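Local coordinates for protein-L-isoaspartate(D-aspartate) O-methyltransferase (Sulfolobus tokodaii, PDB 1VBF), which probably methylates L-isoaspartyl residues of damaged proteins, using S-adenosyl-L-methionine as methyl donor, for their repair or degradation, at residues Q72-G78 / Y135-W141; A144-L148 / M161-I165; F20-R25 / Y36-H40. All blocks are in the same frame, centred on the assembly; numbering follows the deposited sequence.

From the N terminus, the chain first closes a short loop in interaction 3, which joins the end of helix 14-22 to the loop before strand 45-48. Interaction 1 comes next and spans a longer stretch. It brings strand 135-140 back beside strand 73-77 in the central sheet. Interaction 2 then closes a short excursion that includes helix 149-154 and ends on strand 159-165. The three follow one another in series, so none nests in or crosses another. Interactions 1 and 2 share the sheet: their centres lie about 12 Å apart, and a probable hydrogen bond joins Val138 O to Ile162 N. Interaction 3 lies on the opposite side of the chain's centre from interaction 2.

Interaction 1 of 3, residues Q72-G78 / Y135-W141; sequences QKVLEIG and YDRVVVW
Val74 to Ile77 pair with Arg137 to Val140 as parallel strands, the axes of 73-77 and 137-140 being 4.7 Å apart and inclined by 15°. They are strands 1 and 4 in the order 3-2-1-4-5-6-7 of the Rossmann-like sheet of class I methyltransferases. Backbone bonds link Leu75 N to Arg137 O, Val139 N to Leu75 O, Ile77 N to Val139 O and Trp141 N to Ile77 O. Asp136 grips Lys73 twice: its N donates to Lys73 O at 2.7 Å, and its OD2, salt-bridged to Lys156, takes Lys73 N at 2.8 Å. Tyr135, with CG beside its backbone N (chi1 -64°), turns a ring face to Leu75 CB, 3.4 Å from the centroid, a CH-pi contact. On the Leu75 face, Ile77 CB meets Val140 CG1 at 3.8 Å. On the opposite face Arg137 bends at chi2 and chi3, and its NE bonds back to Asp136 O in the guanidinium plane. This helps fix the group under Gln72 NE2, which lies 3.3 Å from Arg137 CZ. Gln72 OE1 accepts from His69 N; Asp67 and the Leu66 carbonyl hold Arg137 NH1. Ser97 and Thr85 bind Glu76 OE1. Glu76 OE2 accepts a weak bond from Trp141 NE1 at 3.3 Å, at the indole edge.

Interaction 2 of 3, residues A144-L148 / M161-I165; sequences APTLL and MILPI
Met161, a selenomethionine, reaches Leu147 and Leu148 with the end of its side chain. The chain is extended throughout, which carries SE to 4.3 Å from Leu147 CD2. Its CE lies 4.3 Å from Leu148 CB. Leu163 comes next on this side of the strand and points at the loop again. Its CG sits between the backbone N and the carbonyl carbon (chi1 49°), and its CD2 meets Leu148 CD1 at 4.0 Å. The two leucines cross at a slant. Val140 of the neighbouring strand also packs on Leu163. Pro164 contributes its carbonyl: Ala144 N donates to Pro164 O at 3.0 Å. The donor is tilted 17° from the carbonyl plane. This is the one hydrogen bond between the two segments. Ile165 ends the run and is bridged to Ala144 by its backbone. Its two branches part: CG2 lies 3.8 Å from Thr146 CA, and CD1 lies 3.8 Å from Leu147 N. A second subunit covers the same region. Its Tyr203 packs on Thr146 and Ile165, and its Leu199 on Leu147. Leu148 is the N-cap residue of helix 149-154, whose first residue, Cys149, forms an interchain disulfide. The contact therefore lies within a beta-alpha-beta crossover. Strand 135-140 leads through this loop and helix 149-154 to the parallel neighbour 159-165, a unit typical of Rossmann-like sheets.

Interaction 3 of 3, residues F20-R25 / Y36-H40; sequences FNKVDR and YAYAH
Arg25 holds the 36-40 segment at two points. Its NH1 donates to Ala37 O at 2.9 Å. That oxygen lies in the guanidinium plane, whereas the donor stands above the plane of the carbonyl. The extended chain, with CG anti to the backbone N (chi1 -177°), carries NH1 across to Ala37 O. The backbone N of Arg25 gives a nearly straight bond, 169° at the hydrogen, to Tyr38 OH at 3.1 Å. A modelled water lies 2.8 Å from Tyr38 OH, though its distances to the Phe20 and Val23 carbonyls are doubtful. Phe20 is in the last turn of helix 14-22, and Val23 is the first residue beyond it. The contact thus joins a helix C-terminus to the loop that leads into strand 45-48. A phenylalanine in place of Tyr38 would probably leave Arg25 N without its hydroxyl acceptor. Around this polar centre, Arg25 CB packs 3.4 Å from Tyr38 OH. Phe20 CZ comes to the edge of the Tyr38 ring, 3.8 Å from Tyr38 CE2, with the ring planes 69° apart. Leu56 of helix 56-65 packs against Phe20, Arg25 and Tyr38, and Lys103 of a third subunit makes a cation-pi contact with Tyr36.

Interaction 1 of 3, residues Q72-G78 / Y135-W141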
loop_
_atom_site.group_PDB
_atom_site.type_symbol
_atom_site.label_atom_id
_atom_site.label_comp_id
_atom_site.label_asym_id
_atom_site.label_seq_id
_atom_site.Cartn_x
_atom_site.Cartn_y
_atom_site.Cartn_z
ATOM N N GLN B 72 46.214 8.484 -12.942
ATOM C CA GLN B 72 44.900 8.803 -13.475
ATOM C C GLN B 72 44.417 10.116 -12.844
ATOM O O GLN B 72 44.948 10.575 -11.824
ATOM C CB GLN B 72 43.879 7.707 -13.155
ATOM C CG GLN B 72 44.211 6.332 -13.669
ATOM C CD GLN B 72 43.138 5.301 -13.323
ATOM O OE1 GLN B 72 42.810 5.088 -12.150
ATOM N NE2 GLN B 72 42.600 4.656 -14.344
ATOM N N LYS B 73 43.419 10.726 -13.471
ATOM C CA LYS B 73 42.825 11.936 -12.940
ATOM C C LYS B 73 41.430 11.447 -12.610
ATOM O O LYS B 73 40.715 10.955 -13.490
ATOM C CB LYS B 73 42.761 13.029 -13.999
ATOM C CG LYS B 73 42.602 14.424 -13.425
ATOM C CD LYS B 73 42.738 15.432 -14.538
ATOM C CE LYS B 73 42.935 16.841 -14.023
ATOM N NZ LYS B 73 43.325 17.706 -15.171
ATOM N N VAL B 74 41.044 11.575 -11.349
ATOM C CA VAL B 74 39.745 11.093 -10.903
ATOM C C VAL B 74 38.825 12.177 -10.386
ATOM O O VAL B 74 39.224 12.987 -9.551
ATOM C CB VAL B 74 39.931 10.043 -9.775
ATOM C CG1 VAL B 74 38.579 9.613 -9.202
ATOM C CG2 VAL B 74 40.733 8.864 -10.313
ATOM N N LEU B 75 37.593 12.191 -10.881
ATOM C CA LEU B 75 36.600 13.152 -10.417
ATOM C C LEU B 75 35.703 12.409 -9.421
ATOM O O LEU B 75 35.196 11.332 -9.741
ATOM C CB LEU B 75 35.756 13.666 -11.588
ATOM C CG LEU B 75 34.535 14.494 -11.167
ATOM C CD1 LEU B 75 34.992 15.834 -10.636
ATOM C CD2 LEU B 75 33.590 14.690 -12.338
ATOM N N GLU B 76 35.522 12.970 -8.228
ATOM C CA GLU B 76 34.681 12.371 -7.188
ATOM C C GLU B 76 33.529 13.299 -6.796
ATOM O O GLU B 76 33.780 14.382 -6.260
ATOM C CB GLU B 76 35.500 12.092 -5.921
ATOM C CG GLU B 76 34.648 11.654 -4.738
ATOM C CD GLU B 76 35.400 11.622 -3.422
ATOM O OE1 GLU B 76 35.769 12.701 -2.922
ATOM O OE2 GLU B 76 35.618 10.519 -2.874
ATOM N N ILE B 77 32.282 12.873 -7.026
ATOM C CA ILE B 77 31.123 13.697 -6.675
ATOM C C ILE B 77 30.567 13.360 -5.284
ATOM O O ILE B 77 29.863 12.368 -5.119
ATOM C CB ILE B 77 29.964 13.535 -7.679
ATOM C CG1 ILE B 77 30.458 13.647 -9.132
ATOM C CG2 ILE B 77 28.900 14.577 -7.382
ATOM C CD1 ILE B 77 31.149 14.938 -9.506
ATOM N N GLY B 78 30.885 14.188 -4.294
ATOM C CA GLY B 78 30.403 13.972 -2.944
ATOM C C GLY B 78 31.510 13.718 -1.932
ATOM O O GLY B 78 31.559 12.667 -1.294
ATOM N N TYR B 135 38.683 13.366 -17.387
ATOM C CA TYR B 135 38.880 12.510 -16.217
ATOM C C TYR B 135 38.985 11.065 -16.669
ATOM O O TYR B 135 38.448 10.684 -17.713
ATOM C CB TYR B 135 37.729 12.621 -15.216
ATOM C CG TYR B 135 37.581 13.978 -14.591
ATOM C CD1 TYR B 135 36.583 14.852 -15.001
ATOM C CD2 TYR B 135 38.485 14.420 -13.640
ATOM C CE1 TYR B 135 36.495 16.132 -14.479
ATOM C CE2 TYR B 135 38.406 15.704 -13.115
ATOM C CZ TYR B 135 37.408 16.551 -13.532
ATOM O OH TYR B 135 37.316 17.790 -12.950
ATOM N N ASP B 136 39.692 10.261 -15.885
ATOM C CA ASP B 136 39.845 8.846 -16.197
ATOM C C ASP B 136 38.725 8.065 -15.534
ATOM O O ASP B 136 38.216 7.102 -16.092
ATOM C CB ASP B 136 41.195 8.327 -15.684
ATOM C CG ASP B 136 42.369 8.838 -16.510
ATOM O OD1 ASP B 136 42.640 8.228 -17.576
ATOM O OD2 ASP B 136 42.997 9.852 -16.093
ATOM N N ARG B 137 38.328 8.516 -14.353
ATOM C CA ARG B 137 37.308 7.848 -13.579
ATOM C C ARG B 137 36.443 8.870 -12.857
ATOM O O ARG B 137 36.875 10.004 -12.609
ATOM C CB ARG B 137 37.976 6.965 -12.516
ATOM C CG ARG B 137 39.053 6.018 -13.010
ATOM C CD ARG B 137 38.462 4.790 -13.640
ATOM N NE ARG B 137 39.065 4.508 -14.934
ATOM C CZ ARG B 137 39.708 3.389 -15.211
ATOM N NH1 ARG B 137 39.813 2.476 -14.267
ATOM N NH2 ARG B 137 40.223 3.182 -16.418
ATOM N N VAL B 138 35.230 8.443 -12.501
ATOM C CA VAL B 138 34.298 9.260 -11.746
ATOM C C VAL B 138 33.501 8.370 -10.789
ATOM O O VAL B 138 33.015 7.308 -11.177
ATOM C CB VAL B 138 33.302 9.977 -12.651
ATOM C CG1 VAL B 138 32.331 10.741 -11.789
ATOM C CG2 VAL B 138 34.019 10.896 -13.607
ATOM N N VAL B 139 33.381 8.789 -9.534
ATOM C CA VAL B 139 32.616 8.042 -8.541
ATOM C C VAL B 139 31.599 9.003 -7.975
ATOM O O VAL B 139 31.945 10.138 -7.662
ATOM C CB VAL B 139 33.445 7.637 -7.338
ATOM C CG1 VAL B 139 32.869 6.365 -6.705
ATOM C CG2 VAL B 139 34.864 7.505 -7.730
ATOM N N VAL B 140 30.356 8.568 -7.811
ATOM C CA VAL B 140 29.339 9.456 -7.247
ATOM C C VAL B 140 28.848 8.759 -5.997
ATOM O O VAL B 140 28.618 7.578 -6.048
ATOM C CB VAL B 140 28.195 9.673 -8.266
ATOM C CG1 VAL B 140 27.323 10.862 -7.846
ATOM C CG2 VAL B 140 28.794 9.900 -9.647
ATOM N N TRP B 141 28.703 9.471 -4.886
ATOM C CA TRP B 141 28.273 8.848 -3.639
ATOM C C TRP B 141 26.855 9.193 -3.246
ATOM O O TRP B 141 26.528 9.333 -2.065
ATOM C CB TRP B 141 29.212 9.219 -2.481
ATOM C CG TRP B 141 30.635 8.761 -2.665
ATOM C CD1 TRP B 141 31.693 9.534 -3.021
ATOM C CD2 TRP B 141 31.137 7.409 -2.589
ATOM N NE1 TRP B 141 32.816 8.766 -3.185
ATOM C CE2 TRP B 141 32.513 7.464 -2.928
ATOM C CE3 TRP B 141 30.561 6.169 -2.277
ATOM C CZ2 TRP B 141 33.329 6.318 -2.961
ATOM C CZ3 TRP B 141 31.386 5.018 -2.315
ATOM C CH2 TRP B 141 32.750 5.111 -2.656
#

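Interaction 2 of 3, residues A144-L148 / M161-I165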
loop_
_atom_site.group_PDB
_atom_site.type_symbol
_atom_site.label_atom_id
_atom_site.label_comp_id
_atom_site.label_asym_id
_atom_site.label_seq_id
_atom_site.Cartn_x
_atom_site.Cartn_y
_atom_site.Cartn_z
ATOM N N ALA B 144 21.175 9.451 -8.418
ATOM C CA ALA B 144 20.693 10.469 -9.355
ATOM C C ALA B 144 19.428 10.004 -10.100
ATOM O O ALA B 144 19.152 8.807 -10.194
ATOM C CB ALA B 144 21.777 10.809 -10.352
ATOM N N PRO B 145 18.642 10.945 -10.639
ATOM C CA PRO B 145 17.434 10.522 -11.352
ATOM C C PRO B 145 17.788 9.736 -12.612
ATOM O O PRO B 145 17.046 8.864 -13.036
ATOM C CB PRO B 145 16.744 11.843 -11.669
ATOM C CG PRO B 145 17.296 12.803 -10.608
ATOM C CD PRO B 145 18.729 12.413 -10.548
ATOM N N THR B 146 18.933 10.052 -13.205
ATOM C CA THR B 146 19.396 9.368 -14.412
ATOM C C THR B 146 20.902 9.469 -14.400
ATOM O O THR B 146 21.499 9.937 -13.432
ATOM C CB THR B 146 19.002 10.087 -15.729
ATOM O OG1 THR B 146 17.818 10.850 -15.544
ATOM C CG2 THR B 146 18.770 9.096 -16.819
ATOM N N LEU B 147 21.492 9.058 -15.517
ATOM C CA LEU B 147 22.919 9.119 -15.732
ATOM C C LEU B 147 23.309 10.597 -15.650
ATOM O O LEU B 147 22.725 11.440 -16.327
ATOM C CB LEU B 147 23.224 8.587 -17.124
ATOM C CG LEU B 147 24.532 7.855 -17.399
ATOM C CD1 LEU B 147 24.843 7.982 -18.892
ATOM C CD2 LEU B 147 25.654 8.448 -16.587
ATOM N N LEU B 148 24.282 10.913 -14.805
ATOM C CA LEU B 148 24.732 12.284 -14.668
ATOM C C LEU B 148 25.487 12.659 -15.928
ATOM O O LEU B 148 26.550 12.140 -16.225
ATOM C CB LEU B 148 25.614 12.433 -13.439
ATOM C CG LEU B 148 24.829 12.309 -12.143
ATOM C CD1 LEU B 148 25.782 12.150 -10.989
ATOM C CD2 LEU B 148 23.968 13.523 -11.968
HETATM N N MSE B 161 32.844 5.109 -15.127
HETATM C CA MSE B 161 32.117 5.838 -14.091
HETATM C C MSE B 161 31.232 4.900 -13.282
HETATM O O MSE B 161 30.623 3.982 -13.830
HETATM C CB MSE B 161 31.246 6.947 -14.679
HETATM C CG MSE B 161 30.405 7.683 -13.621
HETATM SE SE MSE B 161 29.308 9.150 -14.348
HETATM C CE MSE B 161 29.224 10.240 -12.782
ATOM N N ILE B 162 31.180 5.123 -11.975
ATOM C CA ILE B 162 30.340 4.330 -11.100
ATOM C C ILE B 162 29.416 5.259 -10.318
ATOM O O ILE B 162 29.882 6.209 -9.691
ATOM C CB ILE B 162 31.201 3.467 -10.140
ATOM C CG1 ILE B 162 31.824 2.323 -10.940
ATOM C CG2 ILE B 162 30.358 2.897 -8.966
ATOM C CD1 ILE B 162 32.660 1.368 -10.139
ATOM N N LEU B 163 28.107 5.009 -10.387
ATOM C CA LEU B 163 27.128 5.808 -9.648
ATOM C C LEU B 163 25.831 5.079 -9.449
ATOM O O LEU B 163 25.512 4.178 -10.218
ATOM C CB LEU B 163 26.782 7.115 -10.358
ATOM C CG LEU B 163 26.396 7.215 -11.847
ATOM C CD1 LEU B 163 25.957 5.909 -12.468
ATOM C CD2 LEU B 163 25.311 8.251 -11.962
ATOM N N PRO B 164 25.058 5.459 -8.415
ATOM C CA PRO B 164 23.759 4.845 -8.119
ATOM C C PRO B 164 22.691 5.643 -8.884
ATOM O O PRO B 164 22.612 6.872 -8.758
ATOM C CB PRO B 164 23.595 5.037 -6.611
ATOM C CG PRO B 164 24.906 5.637 -6.147
ATOM C CD PRO B 164 25.456 6.356 -7.322
ATOM N N ILE B 165 21.890 4.962 -9.692
ATOM C CA ILE B 165 20.827 5.637 -10.423
ATOM C C ILE B 165 19.458 5.150 -9.961
ATOM O O ILE B 165 19.200 3.949 -9.883
ATOM C CB ILE B 165 20.911 5.395 -11.952
ATOM C CG1 ILE B 165 22.222 5.949 -12.505
ATOM C CG2 ILE B 165 19.710 6.063 -12.650
ATOM C CD1 ILE B 165 22.356 5.718 -13.973
#

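Interaction 3 of 3, residues F20-R25 / Y36-H40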
loop_
_atom_site.group_PDB
_atom_site.type_symbol
_atom_site.label_atom_id
_atom_site.label_comp_id
_atom_site.label_asym_id
_atom_site.label_seq_id
_atom_site.Cartn_x
_atom_site.Cartn_y
_atom_site.Cartn_z
ATOM N N PHE B 20 44.009 0.938 1.277
ATOM C CA PHE B 20 43.054 0.532 2.298
ATOM C C PHE B 20 43.726 0.126 3.612
ATOM O O PHE B 20 43.221 0.417 4.702
ATOM C CB PHE B 20 42.185 -0.634 1.811
ATOM C CG PHE B 20 41.125 -1.040 2.813
ATOM C CD1 PHE B 20 40.101 -0.152 3.172
ATOM C CD2 PHE B 20 41.203 -2.261 3.474
ATOM C CE1 PHE B 20 39.196 -0.473 4.165
ATOM C CE2 PHE B 20 40.300 -2.582 4.471
ATOM C CZ PHE B 20 39.300 -1.693 4.818
ATOM N N ASN B 21 44.854 -0.570 3.505
ATOM C CA ASN B 21 45.547 -0.985 4.696
ATOM C C ASN B 21 46.190 0.193 5.421
ATOM O O ASN B 21 46.136 0.286 6.644
ATOM C CB ASN B 21 46.618 -2.012 4.379
ATOM C CG ASN B 21 46.918 -2.897 5.567
ATOM O OD1 ASN B 21 46.764 -4.107 5.495
ATOM N ND2 ASN B 21 47.326 -2.300 6.667
ATOM N N LYS B 22 46.760 1.113 4.656
ATOM C CA LYS B 22 47.438 2.290 5.204
ATOM C C LYS B 22 46.596 3.457 5.803
ATOM O O LYS B 22 46.890 3.917 6.901
ATOM C CB LYS B 22 48.382 2.829 4.124
ATOM C CG LYS B 22 49.038 4.139 4.465
ATOM C CD LYS B 22 49.754 4.691 3.251
ATOM C CE LYS B 22 50.159 6.146 3.460
ATOM N NZ LYS B 22 50.867 6.667 2.256
ATOM N N VAL B 23 45.565 3.929 5.093
ATOM C CA VAL B 23 44.748 5.050 5.575
ATOM C C VAL B 23 43.888 4.706 6.795
ATOM O O VAL B 23 43.083 3.781 6.775
ATOM C CB VAL B 23 43.843 5.621 4.428
ATOM C CG1 VAL B 23 42.974 6.758 4.946
ATOM C CG2 VAL B 23 44.714 6.113 3.265
ATOM N N ASP B 24 44.063 5.464 7.863
ATOM C CA ASP B 24 43.323 5.205 9.087
ATOM C C ASP B 24 41.969 5.896 9.052
ATOM O O ASP B 24 41.872 7.091 9.319
ATOM C CB ASP B 24 44.146 5.673 10.298
ATOM C CG ASP B 24 43.448 5.410 11.620
ATOM O OD1 ASP B 24 42.398 4.731 11.605
ATOM O OD2 ASP B 24 43.947 5.876 12.672
ATOM N N ARG B 25 40.929 5.131 8.740
ATOM C CA ARG B 25 39.575 5.665 8.642
ATOM C C ARG B 25 39.019 6.317 9.924
ATOM O O ARG B 25 38.097 7.119 9.871
ATOM C CB ARG B 25 38.638 4.558 8.134
ATOM C CG ARG B 25 37.193 4.985 7.912
ATOM C CD ARG B 25 36.461 3.982 7.014
ATOM N NE ARG B 25 35.045 4.316 6.829
ATOM C CZ ARG B 25 34.032 3.712 7.450
ATOM N NH1 ARG B 25 34.263 2.726 8.300
ATOM N NH2 ARG B 25 32.784 4.105 7.232
ATOM N N TYR B 36 33.317 2.635 14.736
ATOM C CA TYR B 36 32.841 2.073 13.478
ATOM C C TYR B 36 33.889 2.133 12.392
ATOM O O TYR B 36 33.586 1.882 11.245
ATOM C CB TYR B 36 31.582 2.785 12.986
ATOM C CG TYR B 36 30.370 2.621 13.869
ATOM C CD1 TYR B 36 30.257 3.326 15.061
ATOM C CD2 TYR B 36 29.323 1.766 13.505
ATOM C CE1 TYR B 36 29.132 3.187 15.869
ATOM C CE2 TYR B 36 28.191 1.624 14.307
ATOM C CZ TYR B 36 28.108 2.340 15.486
ATOM O OH TYR B 36 26.998 2.222 16.287
ATOM N N ALA B 37 35.117 2.482 12.743
ATOM C CA ALA B 37 36.162 2.550 11.737
ATOM C C ALA B 37 36.234 1.234 10.939
ATOM O O ALA B 37 36.258 1.228 9.698
ATOM C CB ALA B 37 37.499 2.838 12.399
ATOM N N TYR B 38 36.261 0.112 11.648
ATOM C CA TYR B 38 36.349 -1.164 10.978
ATOM C C TYR B 38 35.406 -2.237 11.538
ATOM O O TYR B 38 35.673 -3.453 11.421
ATOM C CB TYR B 38 37.805 -1.630 10.967
ATOM C CG TYR B 38 38.701 -0.681 10.210
ATOM C CD1 TYR B 38 39.323 0.385 10.855
ATOM C CD2 TYR B 38 38.880 -0.807 8.827
ATOM C CE1 TYR B 38 40.109 1.314 10.142
ATOM C CE2 TYR B 38 39.659 0.115 8.100
ATOM C CZ TYR B 38 40.269 1.174 8.766
ATOM O OH TYR B 38 41.011 2.103 8.056
ATOM N N ALA B 39 34.288 -1.772 12.115
ATOM C CA ALA B 39 33.258 -2.650 12.680
ATOM C C ALA B 39 31.879 -2.168 12.212
ATOM O O ALA B 39 31.659 -0.960 12.095
ATOM C CB ALA B 39 33.337 -2.636 14.186
ATOM N N HIS B 40 30.956 -3.094 11.953
ATOM C CA HIS B 40 29.613 -2.731 11.478
ATOM C C HIS B 40 29.769 -2.192 10.083
ATOM O O HIS B 40 29.025 -1.336 9.617
ATOM C CB HIS B 40 28.983 -1.689 12.396
ATOM C CG HIS B 40 28.792 -2.192 13.787
ATOM N ND1 HIS B 40 27.848 -3.147 14.100
ATOM C CD2 HIS B 40 29.506 -1.980 14.917
ATOM C CE1 HIS B 40 27.991 -3.505 15.364
ATOM N NE2 HIS B 40 28.991 -2.815 15.883
HETATM O O HOH W 1 41.720 2.231 5.373
#